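Local coordinates for vascular protein tyrosine phosphatase 1 (Rattus norvegicus, PDB 3I36) that probably hydrolyses phosphotyrosine in signalling proteins, being the catalytic domain of a receptor-type protein tyrosine phosphatase, at residues Glu48-Leu53 with Asp291-Leu296; Glu32-Lys37 with Cys44-Glu49; Ile257-Tyr262 with Tyr273-Asp278; Pro106-Lys111 with Glu265-Val270. One frame throughout, in Å; residues are numbered along the deposited sequence.

Contact 1 of 4, residues Glu48-Leu53 with Asp291-Leu296; sequences EEYEDL and DQYVFL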
loop_
_atom_site.group_PDB
_atom_site.type_symbol
_atom_site.label_atom_id
_atom_site.label_comp_id
_atom_site.label_asym_id
_atom_site.label_seq_id
_atom_site.Cartn_x
_atom_site.Cartn_y
_atom_site.Cartn_z
ATOM N N GLU A 48 -9.892 14.887 15.527
ATOM C CA GLU A 48 -9.794 16.213 14.938
ATOM C C GLU A 48 -8.766 16.246 13.811
ATOM O O GLU A 48 -9.002 16.830 12.749
ATOM C CB GLU A 48 -9.419 17.241 16.003
ATOM C CG GLU A 48 -9.350 18.662 15.469
ATOM C CD GLU A 48 -9.076 19.674 16.571
ATOM O OE1 GLU A 48 -8.306 19.348 17.501
ATOM O OE2 GLU A 48 -9.639 20.788 16.509
ATOM N N GLU A 49 -7.616 15.627 14.049
ATOM C CA GLU A 49 -6.578 15.595 13.026
ATOM C C GLU A 49 -7.119 14.870 11.814
ATOM O O GLU A 49 -6.954 15.309 10.678
ATOM C CB GLU A 49 -5.339 14.868 13.539
ATOM C CG GLU A 49 -4.529 15.676 14.507
ATOM C CD GLU A 49 -3.332 14.913 15.028
ATOM O OE1 GLU A 49 -2.779 15.335 16.058
ATOM O OE2 GLU A 49 -2.955 13.894 14.411
ATOM N N TYR A 50 -7.773 13.745 12.072
ATOM C CA TYR A 50 -8.251 12.905 10.999
ATOM C C TYR A 50 -9.368 13.606 10.231
ATOM O O TYR A 50 -9.453 13.505 9.011
ATOM C CB TYR A 50 -8.727 11.569 11.565
ATOM C CG TYR A 50 -9.007 10.574 10.488
ATOM C CD1 TYR A 50 -7.970 10.007 9.756
ATOM C CD2 TYR A 50 -10.310 10.211 10.186
ATOM C CE1 TYR A 50 -8.231 9.098 8.751
ATOM C CE2 TYR A 50 -10.578 9.310 9.195
ATOM C CZ TYR A 50 -9.537 8.761 8.476
ATOM O OH TYR A 50 -9.823 7.868 7.494
ATOM N N GLU A 51 -10.215 14.337 10.948
ATOM C CA GLU A 51 -11.281 15.097 10.306
ATOM C C GLU A 51 -10.691 16.190 9.429
ATOM O O GLU A 51 -11.207 16.495 8.350
ATOM C CB GLU A 51 -12.214 15.708 11.353
ATOM C CG GLU A 51 -13.216 16.708 10.788
ATOM C CD GLU A 51 -14.268 16.064 9.896
ATOM O OE1 GLU A 51 -14.357 14.817 9.852
ATOM O OE2 GLU A 51 -15.013 16.814 9.236
ATOM N N ASP A 52 -9.587 16.765 9.883
ATOM C CA ASP A 52 -8.885 17.793 9.107
ATOM C C ASP A 52 -8.338 17.246 7.804
ATOM O O ASP A 52 -8.140 17.985 6.843
ATOM C CB ASP A 52 -7.728 18.367 9.917
ATOM C CG ASP A 52 -8.181 19.416 10.894
ATOM O OD1 ASP A 52 -9.340 19.873 10.781
ATOM O OD2 ASP A 52 -7.376 19.781 11.770
ATOM N N LEU A 53 -8.085 15.945 7.785
ATOM C CA LEU A 53 -7.598 15.288 6.584
ATOM C C LEU A 53 -8.728 14.954 5.606
ATOM O O LEU A 53 -8.472 14.642 4.442
ATOM C CB LEU A 53 -6.862 14.007 6.967
ATOM C CG LEU A 53 -5.506 14.238 7.649
ATOM C CD1 LEU A 53 -4.967 12.933 8.185
ATOM C CD2 LEU A 53 -4.524 14.871 6.671
ATOM N N ASP A 291 -9.858 4.663 13.043
ATOM C CA ASP A 291 -9.179 3.616 13.800
ATOM C C ASP A 291 -7.793 3.374 13.213
ATOM O O ASP A 291 -6.802 3.240 13.936
ATOM C CB ASP A 291 -9.982 2.303 13.776
ATOM C CG ASP A 291 -11.321 2.411 14.494
ATOM O OD1 ASP A 291 -11.671 3.500 14.994
ATOM O OD2 ASP A 291 -12.026 1.384 14.565
ATOM N N GLN A 292 -7.713 3.332 11.889
ATOM C CA GLN A 292 -6.411 3.164 11.260
ATOM C C GLN A 292 -5.487 4.312 11.604
ATOM O O GLN A 292 -4.309 4.103 11.853
ATOM C CB GLN A 292 -6.541 3.044 9.740
ATOM C CG GLN A 292 -7.122 1.710 9.338
ATOM C CD GLN A 292 -7.538 1.664 7.893
ATOM O OE1 GLN A 292 -7.422 2.652 7.172
ATOM N NE2 GLN A 292 -8.040 0.515 7.463
ATOM N N TYR A 293 -6.019 5.526 11.579
ATOM C CA TYR A 293 -5.210 6.698 11.872
ATOM C C TYR A 293 -4.693 6.648 13.306
ATOM O O TYR A 293 -3.546 6.994 13.573
ATOM C CB TYR A 293 -6.027 7.962 11.661
ATOM C CG TYR A 293 -5.224 9.234 11.773
ATOM C CD1 TYR A 293 -4.476 9.693 10.706
ATOM C CD2 TYR A 293 -5.209 9.970 12.950
ATOM C CE1 TYR A 293 -3.744 10.850 10.790
ATOM C CE2 TYR A 293 -4.485 11.142 13.044
ATOM C CZ TYR A 293 -3.747 11.571 11.956
ATOM O OH TYR A 293 -3.016 12.731 12.020
ATOM N N VAL A 294 -5.551 6.238 14.228
ATOM C CA VAL A 294 -5.118 6.089 15.607
ATOM C C VAL A 294 -4.104 4.963 15.698
ATOM O O VAL A 294 -3.105 5.075 16.396
ATOM C CB VAL A 294 -6.297 5.824 16.551
ATOM C CG1 VAL A 294 -5.787 5.520 17.964
ATOM C CG2 VAL A 294 -7.231 7.027 16.554
ATOM N N PHE A 295 -4.372 3.877 14.980
ATOM C CA PHE A 295 -3.448 2.746 14.915
ATOM C C PHE A 295 -2.059 3.201 14.500
ATOM O O PHE A 295 -1.056 2.704 15.022
ATOM C CB PHE A 295 -3.988 1.685 13.954
ATOM C CG PHE A 295 -3.115 0.466 13.820
ATOM C CD1 PHE A 295 -3.150 -0.544 14.776
ATOM C CD2 PHE A 295 -2.285 0.317 12.725
ATOM C CE1 PHE A 295 -2.363 -1.676 14.636
ATOM C CE2 PHE A 295 -1.494 -0.798 12.582
ATOM C CZ PHE A 295 -1.527 -1.800 13.537
ATOM N N LEU A 296 -1.983 4.153 13.568
ATOM C CA LEU A 296 -0.679 4.668 13.138
ATOM C C LEU A 296 0.001 5.324 14.293
ATOM O O LEU A 296 1.196 5.154 14.533
ATOM C CB LEU A 296 -0.845 5.749 12.082
ATOM C CG LEU A 296 -1.070 5.265 10.680
ATOM C CD1 LEU A 296 -1.143 6.479 9.776
ATOM C CD2 LEU A 296 0.090 4.349 10.319
#
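In the tyrosine phosphatase domain, the end of the N-terminal helix 28-53 crosses helix 290-305, and here Y293 pushes its side chain among E49, Y50 and L53. The short helical segments pass 10.2 Å apart at 121°, a spacing that a long aromatic residue can span. With CG anti to the backbone N (chi1 -173°), the ring of Y293 extends across the gap and delivers its hydroxyl to the carboxylate: Y293 OH donates to E49 OE2 (2.7 Å), which accepts through its anti lone pair. OE2 lies at the edge of the ring in its plane, whereas the carboxylate stands at 90° to it. The other oxygen, E49 OE1, accepts from Y34 OH, so two tyrosines serve this buried acid. Y50 slides past in the opposite direction; its CB lies over one face of the Y293 ring, toward the rim, and Y50 CD1 meets Y293 CB at 3.4 Å. Y50 OH bonds to the carbonyl of V287, next to Q288, a likely substrate-binding residue. L53 contributes one branch of its isobutyl group, the methyl CD1, 3.6 Å from Y293 CE1. Around this crossing, helix 272-280 presents Y273 and V276 to L53, while helix 249-267 packs through T253, A256 and I257 against Q292, F295 and L296.

Contact 2 of 4, residues Glu32-Lys37 with Cys44-Glu49; sequences EAYFKK and CGFAEE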
loop_
_atom_site.group_PDB
_atom_site.type_symbol
_atom_site.label_atom_id
_atom_site.label_comp_id
_atom_site.label_asym_id
_atom_site.label_seq_id
_atom_site.Cartn_x
_atom_site.Cartn_y
_atom_site.Cartn_z
ATOM N N GLU A 32 4.907 10.740 23.279
ATOM C CA GLU A 32 4.011 10.051 24.197
ATOM C C GLU A 32 3.013 11.008 24.843
ATOM O O GLU A 32 1.833 10.682 24.976
ATOM C CB GLU A 32 4.760 9.243 25.256
ATOM C CG GLU A 32 3.798 8.510 26.194
ATOM C CD GLU A 32 4.332 7.183 26.693
ATOM O OE1 GLU A 32 5.395 6.734 26.215
ATOM O OE2 GLU A 32 3.674 6.584 27.569
ATOM N N ALA A 33 3.481 12.189 25.231
ATOM C CA ALA A 33 2.608 13.176 25.851
ATOM C C ALA A 33 1.593 13.649 24.830
ATOM O O ALA A 33 0.427 13.865 25.154
ATOM C CB ALA A 33 3.411 14.349 26.366
ATOM N N TYR A 34 2.055 13.823 23.597
ATOM C CA TYR A 34 1.195 14.256 22.516
ATOM C C TYR A 34 0.089 13.224 22.308
ATOM O O TYR A 34 -1.093 13.565 22.176
ATOM C CB TYR A 34 2.022 14.447 21.239
ATOM C CG TYR A 34 1.230 14.257 19.984
ATOM C CD1 TYR A 34 0.551 15.321 19.396
ATOM C CD2 TYR A 34 1.148 13.012 19.379
ATOM C CE1 TYR A 34 -0.189 15.139 18.235
ATOM C CE2 TYR A 34 0.409 12.823 18.241
ATOM C CZ TYR A 34 -0.252 13.893 17.668
ATOM O OH TYR A 34 -0.973 13.694 16.522
ATOM N N PHE A 35 0.485 11.955 22.306
ATOM C CA PHE A 35 -0.444 10.854 22.082
ATOM C C PHE A 35 -1.515 10.809 23.170
ATOM O O PHE A 35 -2.704 10.657 22.882
ATOM C CB PHE A 35 0.321 9.533 22.049
ATOM C CG PHE A 35 -0.542 8.342 21.790
ATOM C CD1 PHE A 35 -0.603 7.783 20.530
ATOM C CD2 PHE A 35 -1.281 7.772 22.812
ATOM C CE1 PHE A 35 -1.400 6.682 20.291
ATOM C CE2 PHE A 35 -2.073 6.671 22.578
ATOM C CZ PHE A 35 -2.137 6.129 21.322
ATOM N N LYS A 36 -1.085 10.926 24.422
ATOM C CA LYS A 36 -2.016 10.932 25.544
ATOM C C LYS A 36 -2.988 12.091 25.395
ATOM O O LYS A 36 -4.181 11.941 25.625
ATOM C CB LYS A 36 -1.265 11.050 26.874
ATOM N N LYS A 37 -2.459 13.249 25.009
ATOM C CA LYS A 37 -3.270 14.434 24.795
ATOM C C LYS A 37 -4.328 14.168 23.728
ATOM O O LYS A 37 -5.500 14.503 23.893
ATOM C CB LYS A 37 -2.371 15.582 24.357
ATOM C CG LYS A 37 -3.053 16.919 24.220
ATOM C CD LYS A 37 -2.041 17.969 23.785
ATOM C CE LYS A 37 -0.837 17.982 24.713
ATOM N NZ LYS A 37 0.313 18.733 24.124
ATOM N N CYS A 44 -10.305 12.405 20.896
ATOM C CA CYS A 44 -10.821 13.635 20.326
ATOM C C CYS A 44 -9.795 14.293 19.421
ATOM O O CYS A 44 -10.109 14.676 18.294
ATOM C CB CYS A 44 -11.222 14.611 21.424
ATOM S SG CYS A 44 -12.002 16.098 20.770
ATOM N N GLY A 45 -8.574 14.430 19.928
ATOM C CA GLY A 45 -7.515 15.096 19.204
ATOM C C GLY A 45 -7.172 14.355 17.927
ATOM O O GLY A 45 -6.989 14.967 16.875
ATOM N N PHE A 46 -7.059 13.034 18.015
ATOM C CA PHE A 46 -6.826 12.238 16.815
ATOM C C PHE A 46 -7.994 12.375 15.851
ATOM O O PHE A 46 -7.802 12.478 14.642
ATOM C CB PHE A 46 -6.619 10.769 17.171
ATOM C CG PHE A 46 -5.316 10.494 17.851
ATOM C CD1 PHE A 46 -5.263 9.706 18.990
ATOM C CD2 PHE A 46 -4.137 11.023 17.348
ATOM C CE1 PHE A 46 -4.057 9.450 19.610
ATOM C CE2 PHE A 46 -2.931 10.772 17.970
ATOM C CZ PHE A 46 -2.890 9.985 19.095
ATOM N N ALA A 47 -9.206 12.362 16.387
ATOM C CA ALA A 47 -10.396 12.517 15.565
ATOM C C ALA A 47 -10.360 13.852 14.835
ATOM O O ALA A 47 -10.745 13.943 13.671
ATOM C CB ALA A 47 -11.664 12.397 16.422
ATOM N N GLU A 48 -9.892 14.887 15.527
ATOM C CA GLU A 48 -9.794 16.213 14.938
ATOM C C GLU A 48 -8.766 16.246 13.811
ATOM O O GLU A 48 -9.002 16.830 12.749
ATOM C CB GLU A 48 -9.419 17.241 16.003
ATOM C CG GLU A 48 -9.350 18.662 15.469
ATOM C CD GLU A 48 -9.076 19.674 16.571
ATOM O OE1 GLU A 48 -8.306 19.348 17.501
ATOM O OE2 GLU A 48 -9.639 20.788 16.509
ATOM N N GLU A 49 -7.616 15.627 14.049
ATOM C CA GLU A 49 -6.578 15.595 13.026
ATOM C C GLU A 49 -7.119 14.870 11.814
ATOM O O GLU A 49 -6.954 15.309 10.678
ATOM C CB GLU A 49 -5.339 14.868 13.539
ATOM C CG GLU A 49 -4.529 15.676 14.507
ATOM C CD GLU A 49 -3.332 14.913 15.028
ATOM O OE1 GLU A 49 -2.779 15.335 16.058
ATOM O OE2 GLU A 49 -2.955 13.894 14.411
HETATM O O HOH W 1 -7.952 14.452 22.805
#
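Y34 and F35 meet F46 and E49 within a single sharply bent helix, 28-53, in which segments 32-37 and 44-49 run at 90° to each other. The tight part is an aromatic cluster. F46 directs the edge of its ring at the face of F35, an edge-to-face pair with centroids 5.1 Å apart and F46 CZ 3.5 Å from F35 CD1. Aromatic side chains are long enough to meet here, across segments whose axes are 9.5 Å apart. F46 CG lies anti to its carbonyl carbon (chi1 -71°), which lets the ring lean toward segment 32-37, and its CE2 atom also reaches Y34 OH. That hydroxyl, coming from the direction opposite to the acid, donates to E49 OE1 in a very short bond of 2.5 Å; ring and carboxylate are nearly coplanar, 24° apart. Matters are looser where K37 and G45 face each other: a water intervenes, donating to K37 O at 2.7 Å and accepting from G45 N at 2.9 Å. The exposed K37 side chain leads away from the other segment. The whole is a bent N-terminal helical element packed on helix 290-305 (F46 on N297, F35 on Q298), consistent with the N-terminal helices of classical tyrosine phosphatase domains.

Contact 3 of 4, residues Ile257-Tyr262 with Tyr273-Asp278; sequences IDRLIY and YGIVYD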
loop_
_atom_site.group_PDB
_atom_site.type_symbol
_atom_site.label_atom_id
_atom_site.label_comp_id
_atom_site.label_asym_id
_atom_site.label_seq_id
_atom_site.Cartn_x
_atom_site.Cartn_y
_atom_site.Cartn_z
ATOM N N ILE A 257 3.113 3.752 8.040
ATOM C CA ILE A 257 3.954 3.190 9.088
ATOM C C ILE A 257 5.397 3.139 8.597
ATOM O O ILE A 257 6.345 3.448 9.321
ATOM C CB ILE A 257 3.529 1.754 9.392
ATOM C CG1 ILE A 257 2.221 1.747 10.178
ATOM C CG2 ILE A 257 4.624 1.020 10.154
ATOM C CD1 ILE A 257 1.615 0.351 10.287
ATOM N N ASP A 258 5.566 2.748 7.349
ATOM C CA ASP A 258 6.917 2.630 6.807
ATOM C C ASP A 258 7.590 3.992 6.835
ATOM O O ASP A 258 8.755 4.139 7.236
ATOM C CB ASP A 258 6.877 2.090 5.381
ATOM C CG ASP A 258 8.262 1.980 4.769
ATOM O OD1 ASP A 258 9.086 1.195 5.280
ATOM O OD2 ASP A 258 8.522 2.679 3.773
ATOM N N ARG A 259 6.843 4.996 6.407
ATOM C CA ARG A 259 7.362 6.344 6.362
ATOM C C ARG A 259 7.658 6.886 7.751
ATOM O O ARG A 259 8.683 7.531 7.960
ATOM C CB ARG A 259 6.386 7.239 5.619
ATOM C CG ARG A 259 6.298 6.867 4.147
ATOM C CD ARG A 259 5.273 7.708 3.428
ATOM N NE ARG A 259 5.585 9.130 3.509
ATOM C CZ ARG A 259 4.977 10.067 2.790
ATOM N NH1 ARG A 259 4.041 9.722 1.914
ATOM N NH2 ARG A 259 5.304 11.344 2.944
ATOM N N LEU A 260 6.759 6.619 8.694
ATOM C CA LEU A 260 6.940 7.066 10.065
ATOM C C LEU A 260 8.183 6.458 10.670
ATOM O O LEU A 260 8.906 7.118 11.409
ATOM C CB LEU A 260 5.736 6.662 10.903
ATOM C CG LEU A 260 4.561 7.589 10.644
ATOM C CD1 LEU A 260 3.293 6.921 11.125
ATOM C CD2 LEU A 260 4.819 8.923 11.352
ATOM N N ILE A 261 8.428 5.186 10.383
ATOM C CA ILE A 261 9.601 4.543 10.965
ATOM C C ILE A 261 10.867 5.212 10.465
ATOM O O ILE A 261 11.776 5.505 11.246
ATOM C CB ILE A 261 9.630 3.035 10.674
ATOM C CG1 ILE A 261 8.476 2.341 11.426
ATOM C CG2 ILE A 261 10.989 2.448 11.039
ATOM C CD1 ILE A 261 8.247 0.881 10.993
ATOM N N TYR A 262 10.931 5.488 9.168
ATOM C CA TYR A 262 12.107 6.190 8.661
ATOM C C TYR A 262 12.272 7.539 9.341
ATOM O O TYR A 262 13.371 7.921 9.725
ATOM C CB TYR A 262 11.996 6.422 7.176
ATOM C CG TYR A 262 12.405 5.243 6.340
ATOM C CD1 TYR A 262 13.707 4.761 6.377
ATOM C CD2 TYR A 262 11.500 4.636 5.483
ATOM C CE1 TYR A 262 14.090 3.691 5.597
ATOM C CE2 TYR A 262 11.871 3.570 4.687
ATOM C CZ TYR A 262 13.168 3.098 4.748
ATOM O OH TYR A 262 13.539 2.046 3.947
ATOM N N TYR A 273 0.251 13.252 10.522
ATOM C CA TYR A 273 -0.673 14.095 9.795
ATOM C C TYR A 273 -0.090 14.426 8.422
ATOM O O TYR A 273 -0.760 14.288 7.411
ATOM C CB TYR A 273 -0.951 15.369 10.576
ATOM C CG TYR A 273 -1.961 16.256 9.892
ATOM C CD1 TYR A 273 -3.312 16.146 10.182
ATOM C CD2 TYR A 273 -1.562 17.188 8.952
ATOM C CE1 TYR A 273 -4.238 16.946 9.560
ATOM C CE2 TYR A 273 -2.481 17.999 8.320
ATOM C CZ TYR A 273 -3.816 17.870 8.629
ATOM O OH TYR A 273 -4.737 18.672 8.006
ATOM N N GLY A 274 1.166 14.854 8.404
ATOM C CA GLY A 274 1.836 15.238 7.170
ATOM C C GLY A 274 1.962 14.070 6.215
ATOM O O GLY A 274 1.815 14.216 5.001
ATOM N N ILE A 275 2.221 12.895 6.766
ATOM C CA ILE A 275 2.308 11.716 5.932
ATOM C C ILE A 275 0.954 11.401 5.323
ATOM O O ILE A 275 0.844 11.219 4.118
ATOM C CB ILE A 275 2.818 10.511 6.726
ATOM C CG1 ILE A 275 4.302 10.719 7.031
ATOM C CG2 ILE A 275 2.630 9.218 5.924
ATOM C CD1 ILE A 275 4.820 9.815 8.141
ATOM N N VAL A 276 -0.083 11.341 6.149
ATOM C CA VAL A 276 -1.378 10.932 5.626
ATOM C C VAL A 276 -1.855 11.979 4.651
ATOM O O VAL A 276 -2.415 11.656 3.615
ATOM C CB VAL A 276 -2.415 10.698 6.737
ATOM C CG1 VAL A 276 -3.787 10.366 6.123
ATOM C CG2 VAL A 276 -1.917 9.562 7.658
ATOM N N TYR A 277 -1.618 13.242 4.983
ATOM C CA TYR A 277 -1.950 14.326 4.068
ATOM C C TYR A 277 -1.336 14.068 2.694
ATOM O O TYR A 277 -2.016 14.098 1.654
ATOM C CB TYR A 277 -1.420 15.635 4.623
ATOM C CG TYR A 277 -1.940 16.832 3.887
ATOM C CD1 TYR A 277 -2.913 17.646 4.457
ATOM C CD2 TYR A 277 -1.456 17.160 2.625
ATOM C CE1 TYR A 277 -3.395 18.749 3.786
ATOM C CE2 TYR A 277 -1.935 18.267 1.946
ATOM C CZ TYR A 277 -2.905 19.053 2.538
ATOM O OH TYR A 277 -3.395 20.147 1.871
ATOM N N ASP A 278 -0.041 13.816 2.697
ATOM C CA ASP A 278 0.677 13.485 1.480
ATOM C C ASP A 278 0.043 12.281 0.769
ATOM O O ASP A 278 -0.192 12.311 -0.433
ATOM C CB ASP A 278 2.122 13.173 1.832
ATOM C CG ASP A 278 2.989 13.009 0.615
ATOM O OD1 ASP A 278 2.793 13.743 -0.376
ATOM O OD2 ASP A 278 3.885 12.158 0.677
#
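R259 lies along I275 and ends on D278, joining helix 249-267, which follows the phosphate-binding loop, to helix 272-280; the segments approach to 10.1 Å, away from the substrate site. Starting at its root, R259 CB touches the terminal methyl of I275, CD1, at 3.9 Å. The chain then runs past the isoleucine in the opposite direction, and R259 CD meets the other methyl, I275 CG2. At chi3 (59°) it bends, which brings the flat end over that same methyl: I275 CG2 sits 3.8 Å above one face of the guanidinium, toward its rim and closest to NE. Beyond CZ, both terminal nitrogens close on one carboxylate oxygen, NH1 to D278 OD2 at 2.7 Å and NH2 to the same OD2 at 2.8 Å. OD2 lies in the guanidinium plane, but the carboxylate is turned 83° from it, so the two donors arrive on the anti side from opposite faces of the acid. Sharing a single acceptor keeps either bond from being straight, with N-H...O angles of about 140°. Inward of this pair the packing is dense, as L260 CD2 comes to 3.3 Å from I275 CD1, tighter than usual. Arginine suits such a border position: its methylenes cover the buried isoleucine while its charge reaches the partly exposed aspartate. Both nitrogens sharing one oxygen would probably draw the carboxylate's negative charge toward OD2.

Contact 4 of 4, residues Pro106-Lys111 with Glu265-Val270; sequences PGYHSK and ENENTV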
loop_
_atom_site.group_PDB
_atom_site.type_symbol
_atom_site.label_atom_id
_atom_site.label_comp_id
_atom_site.label_asym_id
_atom_site.label_seq_id
_atom_site.Cartn_x
_atom_site.Cartn_y
_atom_site.Cartn_z
ATOM N N PRO A 106 4.334 8.649 -2.373
ATOM C CA PRO A 106 5.673 8.903 -1.867
ATOM C C PRO A 106 5.960 8.048 -0.648
ATOM O O PRO A 106 5.086 7.712 0.183
ATOM C CB PRO A 106 5.630 10.392 -1.489
ATOM C CG PRO A 106 4.503 10.947 -2.362
ATOM C CD PRO A 106 3.491 9.856 -2.346
ATOM N N GLY A 107 7.227 7.694 -0.543
ATOM C CA GLY A 107 7.719 7.126 0.680
ATOM C C GLY A 107 8.607 8.167 1.312
ATOM O O GLY A 107 8.640 9.337 0.911
ATOM N N TYR A 108 9.344 7.734 2.308
ATOM C CA TYR A 108 10.270 8.628 2.968
ATOM C C TYR A 108 11.314 9.177 1.992
ATOM O O TYR A 108 11.674 10.347 2.053
ATOM C CB TYR A 108 10.951 7.890 4.105
ATOM C CG TYR A 108 11.851 8.790 4.905
ATOM C CD1 TYR A 108 11.320 9.653 5.845
ATOM C CD2 TYR A 108 13.221 8.772 4.720
ATOM C CE1 TYR A 108 12.129 10.485 6.583
ATOM C CE2 TYR A 108 14.056 9.594 5.481
ATOM C CZ TYR A 108 13.495 10.446 6.399
ATOM O OH TYR A 108 14.290 11.275 7.148
ATOM N N HIS A 109 11.769 8.333 1.073
ATOM C CA HIS A 109 12.890 8.672 0.202
ATOM C C HIS A 109 12.539 9.295 -1.138
ATOM O O HIS A 109 13.281 10.142 -1.643
ATOM C CB HIS A 109 13.785 7.455 0.015
ATOM C CG HIS A 109 14.395 6.991 1.294
ATOM N ND1 HIS A 109 13.866 5.962 2.041
ATOM C CD2 HIS A 109 15.454 7.461 1.995
ATOM C CE1 HIS A 109 14.591 5.795 3.132
ATOM N NE2 HIS A 109 15.561 6.693 3.129
ATOM N N SER A 110 11.424 8.895 -1.730
ATOM C CA SER A 110 11.115 9.434 -3.039
ATOM C C SER A 110 9.635 9.372 -3.330
ATOM O O SER A 110 8.884 8.647 -2.684
ATOM C CB SER A 110 11.856 8.666 -4.126
ATOM O OG SER A 110 11.020 7.610 -4.593
ATOM N N LYS A 111 9.244 10.148 -4.326
ATOM C CA LYS A 111 7.856 10.326 -4.683
ATOM C C LYS A 111 7.280 9.025 -5.225
ATOM O O LYS A 111 6.072 8.848 -5.290
ATOM C CB LYS A 111 7.764 11.431 -5.740
ATOM C CG LYS A 111 6.357 11.858 -6.108
ATOM C CD LYS A 111 6.375 13.030 -7.091
ATOM C CE LYS A 111 6.527 12.569 -8.531
ATOM N NZ LYS A 111 6.335 13.704 -9.486
ATOM N N GLU A 265 13.507 7.078 12.798
ATOM C CA GLU A 265 14.894 6.624 12.765
ATOM C C GLU A 265 15.836 7.739 12.327
ATOM O O GLU A 265 16.898 7.918 12.900
ATOM C CB GLU A 265 15.022 5.425 11.820
ATOM C CG GLU A 265 14.439 4.181 12.425
ATOM C CD GLU A 265 14.454 2.985 11.492
ATOM O OE1 GLU A 265 14.746 3.155 10.289
ATOM O OE2 GLU A 265 14.168 1.878 11.983
ATOM N N ASN A 266 15.422 8.501 11.321
ATOM C CA ASN A 266 16.297 9.482 10.716
ATOM C C ASN A 266 16.218 10.877 11.299
ATOM O O ASN A 266 17.169 11.646 11.187
ATOM C CB ASN A 266 16.047 9.546 9.224
ATOM C CG ASN A 266 16.466 8.272 8.525
ATOM O OD1 ASN A 266 17.528 7.718 8.814
ATOM N ND2 ASN A 266 15.630 7.791 7.615
ATOM N N GLU A 267 15.086 11.212 11.908
ATOM C CA GLU A 267 14.872 12.587 12.328
ATOM C C GLU A 267 14.378 12.704 13.751
ATOM O O GLU A 267 14.274 13.800 14.265
ATOM C CB GLU A 267 13.887 13.275 11.379
ATOM C CG GLU A 267 14.222 13.081 9.916
ATOM C CD GLU A 267 13.183 13.713 9.018
ATOM O OE1 GLU A 267 12.762 13.074 8.033
ATOM O OE2 GLU A 267 12.777 14.849 9.314
ATOM N N ASN A 268 14.052 11.577 14.373
ATOM C CA ASN A 268 13.537 11.589 15.736
ATOM C C ASN A 268 12.291 12.422 15.863
ATOM O O ASN A 268 12.034 13.004 16.902
ATOM C CB ASN A 268 14.584 12.121 16.701
ATOM C CG ASN A 268 15.813 11.278 16.698
ATOM O OD1 ASN A 268 15.750 10.081 16.965
ATOM N ND2 ASN A 268 16.933 11.876 16.352
ATOM N N THR A 269 11.505 12.458 14.795
ATOM C CA THR A 269 10.308 13.258 14.795
ATOM C C THR A 269 9.274 12.456 14.050
ATOM O O THR A 269 9.604 11.544 13.301
ATOM C CB THR A 269 10.493 14.561 14.018
ATOM O OG1 THR A 269 10.674 14.242 12.630
ATOM C CG2 THR A 269 11.694 15.316 14.536
ATOM N N VAL A 270 8.014 12.791 14.256
ATOM C CA VAL A 270 6.996 12.157 13.460
ATOM C C VAL A 270 6.025 13.208 13.006
ATOM O O VAL A 270 5.812 14.230 13.658
ATOM C CB VAL A 270 6.265 11.010 14.201
ATOM C CG1 VAL A 270 7.270 10.063 14.857
ATOM C CG2 VAL A 270 5.310 11.547 15.218
HETATM O O HOH W 2 17.001 6.096 5.568
#
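Y108 faces N266 and E267 across a gap bridged by side chains and a water, the nearest CA atoms, those of Y108 and N266, being 9.9 Å apart. On one side, the chain reverses in the loop between strands 102-105 and 114-117: Y108 and H109 adopt helix-like backbone angles, and G107 N bonds to S110 O at 2.9 Å across the turn. On the other, helix 249-267 ends. N268 leaves it with a positive phi of 58°, a conformation asparagine tolerates well, and the chain enters the short strand 269-270, paired with strand 26-27. Y108 has CG anti to its backbone N (chi1 -176°), which sends the ring out of the turn toward the helix end. There Y108 OH donates to E267 OE1 at 2.5 Å. The oxygen lies near the ring plane at its edge, and is met on the anti side, 20° out of the carboxylate plane. N266 crosses at a slant: its CB lies 3.2 Å from Y108 OH, and its ND2 sits near Y108 CE2. The amide also gives a hydrogen from ND2 to a water at 3.0 Å; the same water is 2.9 Å from H109 NE2, in the plane of the imidazole. Tyrosine is long enough to cross the gap and ends in a donor that the glutamate can accept. Y262, one turn before N266, meets the H109 ring edge-to-face and lies against Y108. The helix placement is that of the tyrosine phosphatase fold, beside the central sheet after the phosphate-binding loop; here its far end meets the loop of the edge hairpin 102-105/114-117.

Contacts 1 and 2 share E49, whose carboxylate links both arms of helix 28-53 to helix 290-305; their centres are 9 Å apart. The centres of contacts 1 and 3 are 12 Å apart, and the two touch where L53 CD1 meets V276 CG1 at 3.5 Å. Contacts 3 and 4 lie closest, 7 Å between centres, and both use helix 249-267; Y262 of segment 257-262 packs on Y108 and H109, and P106 packs on R259 and D278. Contact 4 stands apart from contact 2, 21 Å between centres. Contact 1 comes nearest the probable substrate site: the side chain of Y50 is about 5 Å from that of Q288 and about 8 Å from G249, where helix 249-267 begins.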